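PDB 3VSN: Non-sulfated chondroitin lyase E66 from Autographa californica nucleopolyhedrovirus, which cleaves non-sulfated chondroitin as a polysaccharide lyase of the occlusion-derived virus envelope and is essential for oral infection of the insect host. Local coordinates for residues A[163-166]-A[167-171]; A[201-205]-A[206-210]; A[258-261]-A[262-266]. All blocks are in the same frame, centred on the assembly; numbering follows the deposited sequence.

Contact 1. Residues A[163-166]-A[167-171]; sequences EAAS and LTRYW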
loop_
_atom_site.group_PDB
_atom_site.type_symbol
_atom_site.label_atom_id
_atom_site.label_comp_id
_atom_site.label_asym_id
_atom_site.label_seq_id
_atom_site.Cartn_x
_atom_site.Cartn_y
_atom_site.Cartn_z
ATOM N N GLU A 163 -35.123 -20.240 12.260
ATOM C CA GLU A 163 -35.455 -20.135 10.834
ATOM C C GLU A 163 -34.247 -19.708 9.987
ATOM O O GLU A 163 -33.989 -20.295 8.928
ATOM C CB GLU A 163 -36.630 -19.184 10.588
ATOM C CG GLU A 163 -37.017 -19.086 9.114
ATOM C CD GLU A 163 -38.126 -18.088 8.836
ATOM O OE1 GLU A 163 -38.694 -17.519 9.792
ATOM O OE2 GLU A 163 -38.429 -17.872 7.645
ATOM N N ALA A 164 -33.520 -18.690 10.448
ATOM C CA ALA A 164 -32.339 -18.207 9.729
ATOM C C ALA A 164 -31.295 -19.313 9.586
ATOM O O ALA A 164 -30.737 -19.511 8.504
ATOM C CB ALA A 164 -31.746 -16.980 10.414
ATOM N N ALA A 165 -31.053 -20.042 10.675
ATOM C CA ALA A 165 -30.120 -21.170 10.661
ATOM C C ALA A 165 -30.554 -22.271 9.696
ATOM O O ALA A 165 -29.723 -22.831 8.983
ATOM C CB ALA A 165 -29.932 -21.733 12.063
ATOM N N SER A 166 -31.852 -22.576 9.674
ATOM C CA SER A 166 -32.386 -23.617 8.788
ATOM C C SER A 166 -32.281 -23.227 7.315
ATOM O O SER A 166 -31.934 -24.055 6.468
ATOM C CB SER A 166 -33.834 -23.953 9.158
ATOM O OG SER A 166 -33.890 -24.510 10.461
ATOM N N LEU A 167 -32.579 -21.966 7.016
ATOM C CA LEU A 167 -32.417 -21.438 5.663
ATOM C C LEU A 167 -30.951 -21.473 5.239
ATOM O O LEU A 167 -30.645 -21.832 4.105
ATOM C CB LEU A 167 -32.980 -20.018 5.553
ATOM C CG LEU A 167 -34.501 -19.846 5.645
ATOM C CD1 LEU A 167 -34.871 -18.371 5.634
ATOM C CD2 LEU A 167 -35.222 -20.599 4.532
ATOM N N THR A 168 -30.053 -21.116 6.158
ATOM C CA THR A 168 -28.609 -21.179 5.904
ATOM C C THR A 168 -28.153 -22.615 5.606
ATOM O O THR A 168 -27.502 -22.859 4.590
ATOM C CB THR A 168 -27.803 -20.558 7.068
ATOM O OG1 THR A 168 -28.130 -19.167 7.175
ATOM C CG2 THR A 168 -26.296 -20.695 6.835
ATOM N N ARG A 169 -28.516 -23.556 6.477
ATOM C CA ARG A 169 -28.174 -24.970 6.283
ATOM C C ARG A 169 -28.659 -25.484 4.930
ATOM O O ARG A 169 -27.909 -26.142 4.207
ATOM C CB ARG A 169 -28.739 -25.840 7.415
ATOM C CG ARG A 169 -27.961 -25.755 8.720
ATOM C CD ARG A 169 -28.444 -26.785 9.731
ATOM N NE ARG A 169 -29.759 -26.439 10.263
ATOM C CZ ARG A 169 -29.969 -25.808 11.417
ATOM N NH1 ARG A 169 -31.206 -25.536 11.792
ATOM N NH2 ARG A 169 -28.953 -25.454 12.201
ATOM N N TYR A 170 -29.904 -25.171 4.576
ATOM C CA TYR A 170 -30.447 -25.654 3.315
ATOM C C TYR A 170 -29.854 -24.968 2.085
ATOM O O TYR A 170 -29.363 -25.636 1.181
ATOM C CB TYR A 170 -31.976 -25.572 3.265
ATOM C CG TYR A 170 -32.510 -26.199 1.995
ATOM C CD1 TYR A 170 -32.794 -25.421 0.872
ATOM C CD2 TYR A 170 -32.686 -27.579 1.904
ATOM C CE1 TYR A 170 -33.261 -25.998 -0.299
ATOM C CE2 TYR A 170 -33.151 -28.165 0.739
ATOM C CZ TYR A 170 -33.436 -27.375 -0.354
ATOM O OH TYR A 170 -33.896 -27.962 -1.507
ATOM N N TRP A 171 -29.920 -23.641 2.044
ATOM C CA TRP A 171 -29.551 -22.908 0.835
ATOM C C TRP A 171 -28.073 -22.867 0.560
ATOM O O TRP A 171 -27.658 -22.891 -0.604
ATOM C CB TRP A 171 -30.188 -21.523 0.810
ATOM C CG TRP A 171 -31.671 -21.624 0.556
ATOM C CD1 TRP A 171 -32.707 -21.488 1.478
ATOM C CD2 TRP A 171 -32.331 -21.947 -0.716
ATOM N NE1 TRP A 171 -33.927 -21.680 0.878
ATOM C CE2 TRP A 171 -33.774 -21.959 -0.439
ATOM C CE3 TRP A 171 -31.888 -22.212 -2.013
ATOM C CZ2 TRP A 171 -34.711 -22.224 -1.430
ATOM C CZ3 TRP A 171 -32.843 -22.477 -3.003
ATOM C CH2 TRP A 171 -34.220 -22.481 -2.717
HETATM O O HOH W 1 -32.279 -27.196 9.567
#
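Ala164 O takes two hydrogen bonds from Thr168, one from its backbone N and one from OG1, each 2.9 Å long. They arrive from opposite faces of the carbonyl plane, with OG1 standing 37° out of it. This doubled grip lies within helix 161-175 of the alpha/alpha toroid, where Glu163 O, Ala165 O and Ser166 O likewise accept from the amides of Leu167, Arg169 and Tyr170. The first torsion of Thr168 (chi1 -63°) sets OG1 beside its own N, within reach of the carbonyl one turn back, and OG1 also bonds Thr152 on helix 138-154.

Arg169 folds back over the preceding turn because its chain bends at chi3 (-72°). Ala165 O faces the centre of the guanidinium, 3.8 Å from its plane, while NH1 makes a weak bond of 3.2 Å to Ser166 OG, whose stronger partner is Asp162 O. NH2 has its partner in Leu205, at the end of helix 189-205. Ala165 CB approaches the same face off-centre, 3.9 Å from Arg169 NH2.

Further round, Glu163 and Leu167 run side by side in the same direction; the carboxylate of Glu163 is paired with Arg114, and Leu167 packs on Cys117 of helix 103-119. A water at the guanidinium edge accepts from Arg169 NE at 2.7 Å and donates weakly to Ser166 OG.

Contact 2. Residues A[201-205]-A[206-210]; sequences YSQML and RGYSL. Unlike the reference sequence in segment 201-205: Met204 (reference Ile).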
loop_
_atom_site.group_PDB
_atom_site.type_symbol
_atom_site.label_atom_id
_atom_site.label_comp_id
_atom_site.label_asym_id
_atom_site.label_seq_id
_atom_site.Cartn_x
_atom_site.Cartn_y
_atom_site.Cartn_z
ATOM N N TYR A 201 -19.054 -22.008 8.842
ATOM C CA TYR A 201 -20.186 -21.733 9.718
ATOM C C TYR A 201 -21.400 -22.615 9.396
ATOM O O TYR A 201 -22.049 -23.129 10.311
ATOM C CB TYR A 201 -20.565 -20.246 9.701
ATOM C CG TYR A 201 -21.749 -19.925 10.593
ATOM C CD1 TYR A 201 -21.693 -20.152 11.971
ATOM C CD2 TYR A 201 -22.928 -19.410 10.057
ATOM C CE1 TYR A 201 -22.780 -19.868 12.787
ATOM C CE2 TYR A 201 -24.016 -19.123 10.864
ATOM C CZ TYR A 201 -23.941 -19.358 12.221
ATOM O OH TYR A 201 -25.026 -19.062 13.009
ATOM N N SER A 202 -21.692 -22.806 8.110
ATOM C CA SER A 202 -22.813 -23.665 7.707
ATOM C C SER A 202 -22.621 -25.105 8.189
ATOM O O SER A 202 -23.581 -25.755 8.604
ATOM C CB SER A 202 -23.067 -23.612 6.194
ATOM O OG SER A 202 -22.073 -24.304 5.459
ATOM N N GLN A 203 -21.379 -25.588 8.149
ATOM C CA GLN A 203 -21.050 -26.919 8.665
ATOM C C GLN A 203 -21.182 -27.012 10.187
ATOM O O GLN A 203 -21.604 -28.045 10.719
ATOM C CB GLN A 203 -19.656 -27.354 8.211
ATOM C CG GLN A 203 -19.572 -27.783 6.754
ATOM C CD GLN A 203 -20.237 -29.124 6.488
ATOM O OE1 GLN A 203 -21.453 -29.207 6.310
ATOM N NE2 GLN A 203 -19.435 -30.180 6.444
ATOM N N MET A 204 -20.833 -25.934 10.885
ATOM C CA MET A 204 -21.011 -25.871 12.334
ATOM C C MET A 204 -22.494 -25.918 12.705
ATOM O O MET A 204 -22.875 -26.569 13.683
ATOM C CB MET A 204 -20.356 -24.616 12.908
ATOM C CG MET A 204 -18.842 -24.590 12.765
ATOM S SD MET A 204 -18.151 -23.019 13.311
ATOM C CE MET A 204 -18.180 -23.248 15.085
ATOM N N LEU A 205 -23.324 -25.239 11.911
ATOM C CA LEU A 205 -24.780 -25.277 12.091
ATOM C C LEU A 205 -25.357 -26.683 11.898
ATOM O O LEU A 205 -26.357 -27.037 12.526
ATOM C CB LEU A 205 -25.475 -24.296 11.144
ATOM C CG LEU A 205 -25.373 -22.797 11.445
ATOM C CD1 LEU A 205 -25.991 -22.024 10.293
ATOM C CD2 LEU A 205 -26.050 -22.431 12.762
ATOM N N ARG A 206 -24.720 -27.467 11.028
ATOM C CA ARG A 206 -25.106 -28.860 10.783
ATOM C C ARG A 206 -24.597 -29.807 11.874
ATOM O O ARG A 206 -24.921 -30.995 11.873
ATOM C CB ARG A 206 -24.618 -29.325 9.404
ATOM C CG ARG A 206 -25.274 -28.599 8.240
ATOM C CD ARG A 206 -24.798 -29.104 6.888
ATOM N NE ARG A 206 -25.231 -28.189 5.837
ATOM C CZ ARG A 206 -24.471 -27.232 5.308
ATOM N NH1 ARG A 206 -23.212 -27.077 5.697
ATOM N NH2 ARG A 206 -24.972 -26.438 4.374
ATOM N N GLY A 207 -23.791 -29.284 12.794
ATOM C CA GLY A 207 -23.321 -30.064 13.936
ATOM C C GLY A 207 -21.926 -30.655 13.837
ATOM O O GLY A 207 -21.485 -31.346 14.756
ATOM N N TYR A 208 -21.228 -30.396 12.731
ATOM C CA TYR A 208 -19.833 -30.824 12.590
ATOM C C TYR A 208 -18.903 -29.995 13.479
ATOM O O TYR A 208 -19.079 -28.781 13.606
ATOM C CB TYR A 208 -19.368 -30.713 11.137
ATOM C CG TYR A 208 -20.065 -31.637 10.163
ATOM C CD1 TYR A 208 -19.704 -32.982 10.062
ATOM C CD2 TYR A 208 -21.069 -31.160 9.320
ATOM C CE1 TYR A 208 -20.337 -33.828 9.161
ATOM C CE2 TYR A 208 -21.705 -31.996 8.414
ATOM C CZ TYR A 208 -21.336 -33.327 8.339
ATOM O OH TYR A 208 -21.968 -34.156 7.439
ATOM N N SER A 209 -17.918 -30.648 14.091
ATOM C CA SER A 209 -16.918 -29.939 14.887
ATOM C C SER A 209 -15.890 -29.290 13.963
ATOM O O SER A 209 -15.720 -29.720 12.822
ATOM C CB SER A 209 -16.229 -30.876 15.885
ATOM O OG SER A 209 -15.283 -31.712 15.238
ATOM N N LEU A 210 -15.213 -28.259 14.460
ATOM C CA LEU A 210 -14.171 -27.580 13.686
ATOM C C LEU A 210 -13.038 -28.531 13.276
ATOM O O LEU A 210 -12.495 -28.409 12.175
ATOM C CB LEU A 210 -13.636 -26.352 14.437
ATOM C CG LEU A 210 -14.584 -25.145 14.455
ATOM C CD1 LEU A 210 -14.151 -24.090 15.463
ATOM C CD2 LEU A 210 -14.720 -24.537 13.066
HETATM O O HOH W 2 -22.894 -25.397 2.947
#
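A Schellman motif ends helix 189-205, with Gly207 at positive phi (99°) and two backbone bonds turning back into the last turn: Tyr208 N to Gln203 O at 3.1 Å and Gly207 N to Met204 O at 3.0 Å. The second donor stands well above its carbonyl plane, 70° out of it. Arg206, just before the glycine, reaches back along the helix with its chain extended from CG to NE. Its NH1 bridges two side chains, donating to Gln203 OE1 at 2.8 Å, on a lone pair in the amide plane, and to Ser202 OG at 3.0 Å. A water accepts from Arg206 NH2 and donates to Ser202 OG, which is also bonded to Tyr199 O.

Within the helical toroid this turn leads to helix 210-214, for which Ser209 is the N-cap. The bend of Gln203 at chi2 brings NE2 over the rim of one face of the Tyr208 ring, 3.4 Å from Tyr208 CD2, the amide and ring planes 37° apart; NE2 itself is bonded to Glu216. On another side of the turn, Met204, which replaces the isoleucine of the reference sequence, lays its SD against Leu210 CD2 at 3.8 Å, and both residues touch Tyr268 of helix 262-269.

Contact 3. Residues A[258-261]-A[262-266]; sequences SYFT and FAYYT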
loop_
_atom_site.group_PDB
_atom_site.type_symbol
_atom_site.label_atom_id
_atom_site.label_comp_id
_atom_site.label_asym_id
_atom_site.label_seq_id
_atom_site.Cartn_x
_atom_site.Cartn_y
_atom_site.Cartn_z
ATOM N N SER A 258 -9.031 -9.625 0.872
ATOM C CA SER A 258 -9.414 -10.790 1.663
ATOM C C SER A 258 -8.886 -10.762 3.096
ATOM O O SER A 258 -9.139 -11.688 3.871
ATOM C CB SER A 258 -9.026 -12.086 0.941
ATOM O OG SER A 258 -9.849 -12.285 -0.201
ATOM N N TYR A 259 -8.198 -9.679 3.463
ATOM C CA TYR A 259 -7.620 -9.562 4.808
ATOM C C TYR A 259 -8.599 -9.851 5.951
ATOM O O TYR A 259 -8.227 -10.514 6.922
ATOM C CB TYR A 259 -6.953 -8.200 5.032
ATOM C CG TYR A 259 -6.080 -8.159 6.270
ATOM C CD1 TYR A 259 -6.618 -7.840 7.520
ATOM C CD2 TYR A 259 -4.717 -8.441 6.194
ATOM C CE1 TYR A 259 -5.824 -7.810 8.656
ATOM C CE2 TYR A 259 -3.913 -8.410 7.324
ATOM C CZ TYR A 259 -4.472 -8.094 8.550
ATOM O OH TYR A 259 -3.680 -8.062 9.673
ATOM N N PHE A 260 -9.831 -9.355 5.845
ATOM C CA PHE A 260 -10.803 -9.508 6.930
ATOM C C PHE A 260 -11.112 -10.978 7.254
ATOM O O PHE A 260 -11.497 -11.295 8.378
ATOM C CB PHE A 260 -12.092 -8.719 6.651
ATOM C CG PHE A 260 -13.080 -9.447 5.785
ATOM C CD1 PHE A 260 -12.924 -9.474 4.405
ATOM C CD2 PHE A 260 -14.171 -10.104 6.350
ATOM C CE1 PHE A 260 -13.835 -10.149 3.602
ATOM C CE2 PHE A 260 -15.082 -10.782 5.552
ATOM C CZ PHE A 260 -14.912 -10.803 4.176
ATOM N N THR A 261 -10.934 -11.867 6.275
ATOM C CA THR A 261 -11.190 -13.297 6.484
ATOM C C THR A 261 -10.160 -13.959 7.403
ATOM O O THR A 261 -10.452 -14.986 8.019
ATOM C CB THR A 261 -11.235 -14.101 5.162
ATOM O OG1 THR A 261 -9.918 -14.193 4.601
ATOM C CG2 THR A 261 -12.193 -13.472 4.152
ATOM N N PHE A 262 -8.963 -13.375 7.496
ATOM C CA PHE A 262 -7.857 -14.022 8.206
ATOM C C PHE A 262 -8.176 -14.295 9.673
ATOM O O PHE A 262 -7.860 -15.370 10.183
ATOM C CB PHE A 262 -6.544 -13.232 8.081
ATOM C CG PHE A 262 -6.062 -13.049 6.661
ATOM C CD1 PHE A 262 -6.464 -13.907 5.638
ATOM C CD2 PHE A 262 -5.170 -12.025 6.356
ATOM C CE1 PHE A 262 -6.012 -13.727 4.340
ATOM C CE2 PHE A 262 -4.709 -11.847 5.060
ATOM C CZ PHE A 262 -5.130 -12.696 4.051
ATOM N N ALA A 263 -8.814 -13.326 10.333
ATOM C CA ALA A 263 -9.223 -13.463 11.735
ATOM C C ALA A 263 -10.170 -14.649 11.956
ATOM O O ALA A 263 -10.124 -15.295 13.006
ATOM C CB ALA A 263 -9.861 -12.175 12.234
ATOM N N TYR A 264 -11.021 -14.924 10.968
ATOM C CA TYR A 264 -11.957 -16.053 11.030
ATOM C C TYR A 264 -11.222 -17.391 10.980
ATOM O O TYR A 264 -11.460 -18.265 11.817
ATOM C CB TYR A 264 -12.995 -15.969 9.906
ATOM C CG TYR A 264 -13.922 -14.784 10.029
ATOM C CD1 TYR A 264 -15.138 -14.894 10.702
ATOM C CD2 TYR A 264 -13.580 -13.547 9.482
ATOM C CE1 TYR A 264 -15.991 -13.807 10.820
ATOM C CE2 TYR A 264 -14.425 -12.453 9.598
ATOM C CZ TYR A 264 -15.627 -12.588 10.268
ATOM O OH TYR A 264 -16.467 -11.505 10.384
ATOM N N TYR A 265 -10.324 -17.539 10.008
ATOM C CA TYR A 265 -9.539 -18.768 9.859
ATOM C C TYR A 265 -8.630 -19.045 11.053
ATOM O O TYR A 265 -8.455 -20.200 11.455
ATOM C CB TYR A 265 -8.744 -18.758 8.552
ATOM C CG TYR A 265 -9.622 -18.856 7.328
ATOM C CD1 TYR A 265 -10.389 -19.998 7.084
ATOM C CD2 TYR A 265 -9.698 -17.805 6.414
ATOM C CE1 TYR A 265 -11.205 -20.089 5.967
ATOM C CE2 TYR A 265 -10.507 -17.888 5.291
ATOM C CZ TYR A 265 -11.257 -19.032 5.075
ATOM O OH TYR A 265 -12.063 -19.116 3.963
ATOM N N THR A 266 -8.064 -17.980 11.620
ATOM C CA THR A 266 -7.266 -18.086 12.839
ATOM C C THR A 266 -8.136 -18.546 14.017
ATOM O O THR A 266 -7.707 -19.385 14.817
ATOM C CB THR A 266 -6.524 -16.766 13.142
ATOM O OG1 THR A 266 -5.572 -16.519 12.100
ATOM C CG2 THR A 266 -5.782 -16.834 14.475
HETATM O O HOH W 3 -8.525 -10.333 9.649
#
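Ser258 O, which lies over one face of the Phe262 ring, is gripped twice by Thr261: OG1 donates at 2.7 Å in the carbonyl plane and the backbone N donates at 3.0 Å. With chi1 at 71°, OG1 of Thr261 sits between its own N and carbonyl carbon, turned back to that oxygen.

Tyr259 CA joins Ser258 O on this face of Phe262, a CH-pi contact 3.9 Å from the ring centroid and 20° off the normal. The side chain of Tyr259 meets Phe262 differently: the two cross at about a right angle in an offset edge-to-face pair, the edge of Phe262 directed at the face of Tyr259, with planes at 62°. Tyr259 is also stacked on Phe312.

Tyr259 O accepts from Phe262 N, which approaches above the carbonyl plane, and from a water that in turn accepts from Ala263 N, so the turn is bridged partly by solvent. Tyr265 N then bonds Thr261 O at 3.2 Å, nearly along the C=O axis. The Tyr264 ring presents its edge to Phe260 O, with Tyr264 CD2 3.3 Å from Phe260 O, while its hydroxyl is bonded to Ser45 and that of Tyr265 to Met193 O.

This aromatic-lined turn joins helices 253-258 and 262-269 in the helical part of the lyase, immediately after the helix that carries the catalytic proton donor Tyr254.

In the fold
Contacts 1 and 2 are directly joined, their centres 12 Å apart. Two probable hydrogen bonds connect them reciprocally, Arg206 NH2 to Arg169 O at 3.0 Å and Arg169 NH2 to Leu205 O at 3.1 Å, and Leu205 CD1 packs on Thr168 CG2 at 3.7 Å. Contact 3 touches neither: its centre is 18 Å from that of contact 2 and 23 Å from that of contact 1. Helix 189-205 nevertheless spans the distance, since it ends in contact 2 and carries Asn191, a catalytic residue whose side chain is about 7 Å from that of Ser258 in the conformer given, which places contact 3 close to the active site, whereas contacts 1 and 2 lie away from it.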